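PDB 3LB5: Hit-like protein involved in cell-cycle regulation from Bartonella henselae, which probably binds nucleotides, as other HINT-type proteins of the histidine triad family do, and may hydrolyse nucleotide substrates or transfer nucleotidyl groups. Local coordinates for residues A25-I36 with L66-R74. Sequence-based numbering, arbitrary orientation.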
loop_
_atom_site.group_PDB
_atom_site.type_symbol
_atom_site.label_atom_id
_atom_site.label_comp_id
_atom_site.label_asym_id
_atom_site.label_seq_id
_atom_site.Cartn_x
_atom_site.Cartn_y
_atom_site.Cartn_z
ATOM N N ALA B 25 8.809 -3.102 21.036
ATOM C CA ALA B 25 9.487 -1.815 20.970
ATOM C C ALA B 25 10.089 -1.615 19.591
ATOM O O ALA B 25 10.587 -2.559 18.966
ATOM C CB ALA B 25 10.592 -1.717 22.070
ATOM N N TYR B 26 10.026 -0.378 19.121
ATOM C CA TYR B 26 10.721 0.009 17.904
ATOM C C TYR B 26 12.236 -0.164 18.128
ATOM O O TYR B 26 12.749 0.069 19.233
ATOM C CB TYR B 26 10.361 1.452 17.553
ATOM C CG TYR B 26 11.027 1.986 16.299
ATOM C CD1 TYR B 26 10.488 1.736 15.029
ATOM C CD2 TYR B 26 12.200 2.725 16.388
ATOM C CE1 TYR B 26 11.104 2.229 13.886
ATOM C CE2 TYR B 26 12.797 3.257 15.267
ATOM C CZ TYR B 26 12.265 2.998 14.023
ATOM O OH TYR B 26 12.896 3.523 12.932
ATOM N N ASP B 27 12.927 -0.622 17.086
ATOM C CA ASP B 27 14.348 -0.912 17.133
ATOM C C ASP B 27 15.076 0.238 16.473
ATOM O O ASP B 27 15.097 0.359 15.250
ATOM C CB ASP B 27 14.633 -2.235 16.403
ATOM C CG ASP B 27 16.117 -2.547 16.256
ATOM O OD1 ASP B 27 16.969 -1.905 16.910
ATOM O OD2 ASP B 27 16.425 -3.483 15.459
ATOM N N ASN B 28 15.663 1.104 17.284
ATOM C CA ASN B 28 16.387 2.245 16.732
ATOM C C ASN B 28 17.644 1.890 15.933
ATOM O O ASN B 28 18.172 2.731 15.207
ATOM C CB ASN B 28 16.681 3.253 17.838
ATOM C CG ASN B 28 15.426 3.971 18.298
ATOM O OD1 ASN B 28 14.880 4.763 17.570
ATOM N ND2 ASN B 28 14.981 3.696 19.516
ATOM N N ASN B 29 18.080 0.636 16.016
ATOM C CA ASN B 29 19.207 0.167 15.224
ATOM C C ASN B 29 18.836 -0.502 13.893
ATOM O O ASN B 29 19.733 -0.973 13.187
ATOM C CB ASN B 29 20.132 -0.745 16.060
ATOM N N ASN B 30 17.535 -0.516 13.543
ATOM C CA ASN B 30 17.075 -1.087 12.274
ATOM C C ASN B 30 17.667 -0.323 11.105
ATOM O O ASN B 30 17.946 0.863 11.219
ATOM C CB ASN B 30 15.531 -1.202 12.189
ATOM C CG ASN B 30 14.856 0.084 11.734
ATOM O OD1 ASN B 30 14.980 0.472 10.586
ATOM N ND2 ASN B 30 14.093 0.719 12.630
ATOM N N ILE B 31 17.898 -1.014 9.990
ATOM C CA ILE B 31 18.696 -0.409 8.914
ATOM C C ILE B 31 18.103 0.873 8.294
ATOM O O ILE B 31 18.848 1.755 7.862
ATOM C CB ILE B 31 19.120 -1.448 7.829
ATOM C CG1 ILE B 31 17.898 -2.079 7.134
ATOM C CG2 ILE B 31 20.040 -2.514 8.440
ATOM C CD1 ILE B 31 18.292 -3.163 6.040
ATOM N N PHE B 32 16.777 1.002 8.274
ATOM C CA PHE B 32 16.162 2.240 7.795
ATOM C C PHE B 32 16.292 3.407 8.782
ATOM O O PHE B 32 16.478 4.531 8.347
ATOM C CB PHE B 32 14.688 2.058 7.393
ATOM C CG PHE B 32 14.478 1.145 6.188
ATOM C CD1 PHE B 32 15.555 0.723 5.383
ATOM C CD2 PHE B 32 13.200 0.722 5.854
ATOM C CE1 PHE B 32 15.355 -0.145 4.300
ATOM C CE2 PHE B 32 12.997 -0.136 4.751
ATOM C CZ PHE B 32 14.081 -0.565 3.986
ATOM N N ALA B 33 16.159 3.164 10.082
ATOM C CA ALA B 33 16.482 4.208 11.076
ATOM C C ALA B 33 17.948 4.679 10.929
ATOM O O ALA B 33 18.259 5.868 11.065
ATOM C CB ALA B 33 16.268 3.677 12.472
ATOM N N LYS B 34 18.836 3.725 10.671
ATOM C CA LYS B 34 20.267 4.032 10.448
ATOM C C LYS B 34 20.462 4.868 9.177
ATOM O O LYS B 34 21.237 5.803 9.189
ATOM C CB LYS B 34 21.115 2.753 10.406
ATOM C CG LYS B 34 21.267 2.076 11.743
ATOM C CD LYS B 34 22.339 0.957 11.675
ATOM C CE LYS B 34 23.246 0.961 12.879
ATOM N NZ LYS B 34 24.128 2.176 12.935
ATOM N N LEU B 35 19.740 4.544 8.100
ATOM C CA LEU B 35 19.737 5.343 6.854
ATOM C C LEU B 35 19.299 6.795 7.135
ATOM O O LEU B 35 19.968 7.753 6.726
ATOM C CB LEU B 35 18.770 4.687 5.834
ATOM C CG LEU B 35 18.558 5.236 4.407
ATOM C CD1 LEU B 35 17.967 4.133 3.500
ATOM C CD2 LEU B 35 17.656 6.473 4.386
ATOM N N ILE B 36 18.176 6.939 7.840
ATOM C CA ILE B 36 17.632 8.265 8.195
ATOM C C ILE B 36 18.661 9.102 8.948
ATOM O O ILE B 36 18.806 10.285 8.658
ATOM C CB ILE B 36 16.339 8.141 9.014
ATOM C CG1 ILE B 36 15.239 7.512 8.136
ATOM C CG2 ILE B 36 15.916 9.528 9.639
ATOM C CD1 ILE B 36 14.087 6.868 8.935
ATOM N N LEU B 66 11.611 2.415 -2.572
ATOM C CA LEU B 66 10.999 2.371 -1.255
ATOM C C LEU B 66 10.705 3.790 -0.779
ATOM O O LEU B 66 11.501 4.708 -1.009
ATOM C CB LEU B 66 11.932 1.676 -0.258
ATOM C CG LEU B 66 12.372 0.267 -0.635
ATOM C CD1 LEU B 66 13.260 -0.331 0.455
ATOM C CD2 LEU B 66 11.156 -0.592 -0.862
ATOM N N VAL B 67 9.577 3.968 -0.103
ATOM C CA VAL B 67 9.271 5.289 0.498
ATOM C C VAL B 67 9.109 5.089 2.005
ATOM O O VAL B 67 8.344 4.208 2.433
ATOM C CB VAL B 67 7.974 5.878 -0.064
ATOM C CG1 VAL B 67 7.508 7.109 0.761
ATOM C CG2 VAL B 67 8.166 6.292 -1.538
ATOM N N ILE B 68 9.861 5.870 2.792
ATOM C CA ILE B 68 9.770 5.779 4.267
ATOM C C ILE B 68 9.486 7.135 4.902
ATOM O O ILE B 68 9.962 8.165 4.401
ATOM C CB ILE B 68 11.075 5.190 4.945
ATOM C CG1 ILE B 68 12.302 6.088 4.716
ATOM C CG2 ILE B 68 11.341 3.730 4.540
ATOM C CD1 ILE B 68 13.578 5.558 5.487
ATOM N N PRO B 69 8.769 7.138 6.051
ATOM C CA PRO B 69 8.751 8.346 6.868
ATOM C C PRO B 69 10.122 8.551 7.557
ATOM O O PRO B 69 10.839 7.596 7.843
ATOM C CB PRO B 69 7.670 8.036 7.903
ATOM C CG PRO B 69 7.784 6.517 8.077
ATOM C CD PRO B 69 8.111 5.995 6.726
ATOM N N LYS B 70 10.470 9.795 7.840
ATOM C CA LYS B 70 11.661 10.068 8.619
ATOM C C LYS B 70 11.305 9.850 10.096
ATOM O O LYS B 70 12.186 9.555 10.928
ATOM C CB LYS B 70 12.114 11.506 8.371
ATOM C CG LYS B 70 12.802 11.704 7.026
ATOM C CD LYS B 70 13.270 13.147 6.883
ATOM C CE LYS B 70 14.229 13.289 5.695
ATOM N NZ LYS B 70 14.634 14.697 5.422
ATOM N N LYS B 71 10.025 10.021 10.425
ATOM C CA LYS B 71 9.584 9.740 11.782
ATOM C C LYS B 71 9.366 8.242 11.963
ATOM O O LYS B 71 8.628 7.630 11.198
ATOM C CB LYS B 71 8.345 10.548 12.169
ATOM C CG LYS B 71 7.871 10.312 13.632
ATOM C CD LYS B 71 6.647 11.179 13.969
ATOM C CE LYS B 71 6.381 11.198 15.462
ATOM N NZ LYS B 71 5.931 9.845 15.955
ATOM N N GLY B 72 10.011 7.679 12.989
ATOM C CA GLY B 72 10.023 6.239 13.226
ATOM C C GLY B 72 8.699 5.616 13.671
ATOM O O GLY B 72 8.023 6.128 14.557
ATOM N N SER B 73 8.312 4.526 13.016
ATOM C CA SER B 73 7.327 3.591 13.566
ATOM C C SER B 73 7.691 2.235 12.994
ATOM O O SER B 73 8.345 2.162 11.952
ATOM C CB SER B 73 5.870 3.980 13.227
ATOM O OG SER B 73 5.593 3.910 11.844
ATOM N N ARG B 74 7.306 1.163 13.677
ATOM C CA ARG B 74 7.617 -0.188 13.185
ATOM C C ARG B 74 6.948 -0.468 11.839
ATOM O O ARG B 74 7.521 -1.143 10.981
ATOM C CB ARG B 74 7.157 -1.245 14.196
ATOM C CG ARG B 74 7.968 -1.210 15.516
ATOM C CD ARG B 74 7.560 -2.280 16.484
ATOM N NE ARG B 74 7.827 -3.633 16.016
ATOM C CZ ARG B 74 6.931 -4.458 15.475
ATOM N NH1 ARG B 74 5.661 -4.080 15.292
ATOM N NH2 ARG B 74 7.313 -5.689 15.117
HETATM O O HOH W 1 10.764 -3.716 16.168
#
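The ring of Tyr26 lies along the backbone of Gly72, Ser73 and Arg74: Gly72 C sits over one face, while Ser73 O and Arg74 N meet the edge near the ring plane. Its CE1 comes 3.4 Å from Ser73 O and its CD1 3.5 Å from Arg74 N. With CG anti to the backbone N (chi1 180°), the ring runs from Arg74 to Gly72, and its hydroxyl also receives a weak hydrogen bond from Asn30 ND2. Around the flat guanidinium of Arg74, water 1 lies in plane at the edge, donating to Ala25 O and accepting from Arg74 NE at 2.9 Å; NH1 has its own salt bridge to Glu114. No direct hydrogen bond joins the two segments; packing, the water and His123, which bonds Tyr26 OH through ND1 and Pro69 O through NE2, link them. With His125 beside Ile68 and His127 beside Leu66, His123 matches the His-X-His-X-His signature of the family.

The Phe32 ring, about 4 Å from a bound unknown ligand, is met obliquely, Ile68 CG2 approaching CD2 at 3.8 Å and Leu66 CD1 approaching CZ at 3.6 Å. Farther along the helix, Ile36 sets CG1 against Ile68 CD1, with its own CD1 3.5 Å from Pro69 O. With CG1 between the backbone N and carbonyl carbon (chi1 63°), Ile68 turns CD1 to Ile36 and to CB of Phe32, and CG2 to the Phe32 ring.

Asn30 N-caps helix 31-36 by accepting from Ala33 N, and its ND2 also donates to Asp27 O, bracing the type I turn from Asp27 that ends on Asn30.

The short helix thus crosses strand 66-69 at 76°, over the antiparallel sheet of the HIT fold, with Phe54 of strand 51-55 touching Leu35, Leu66 and Ile68, while Val67 and Pro69 pack instead on helix 81-101.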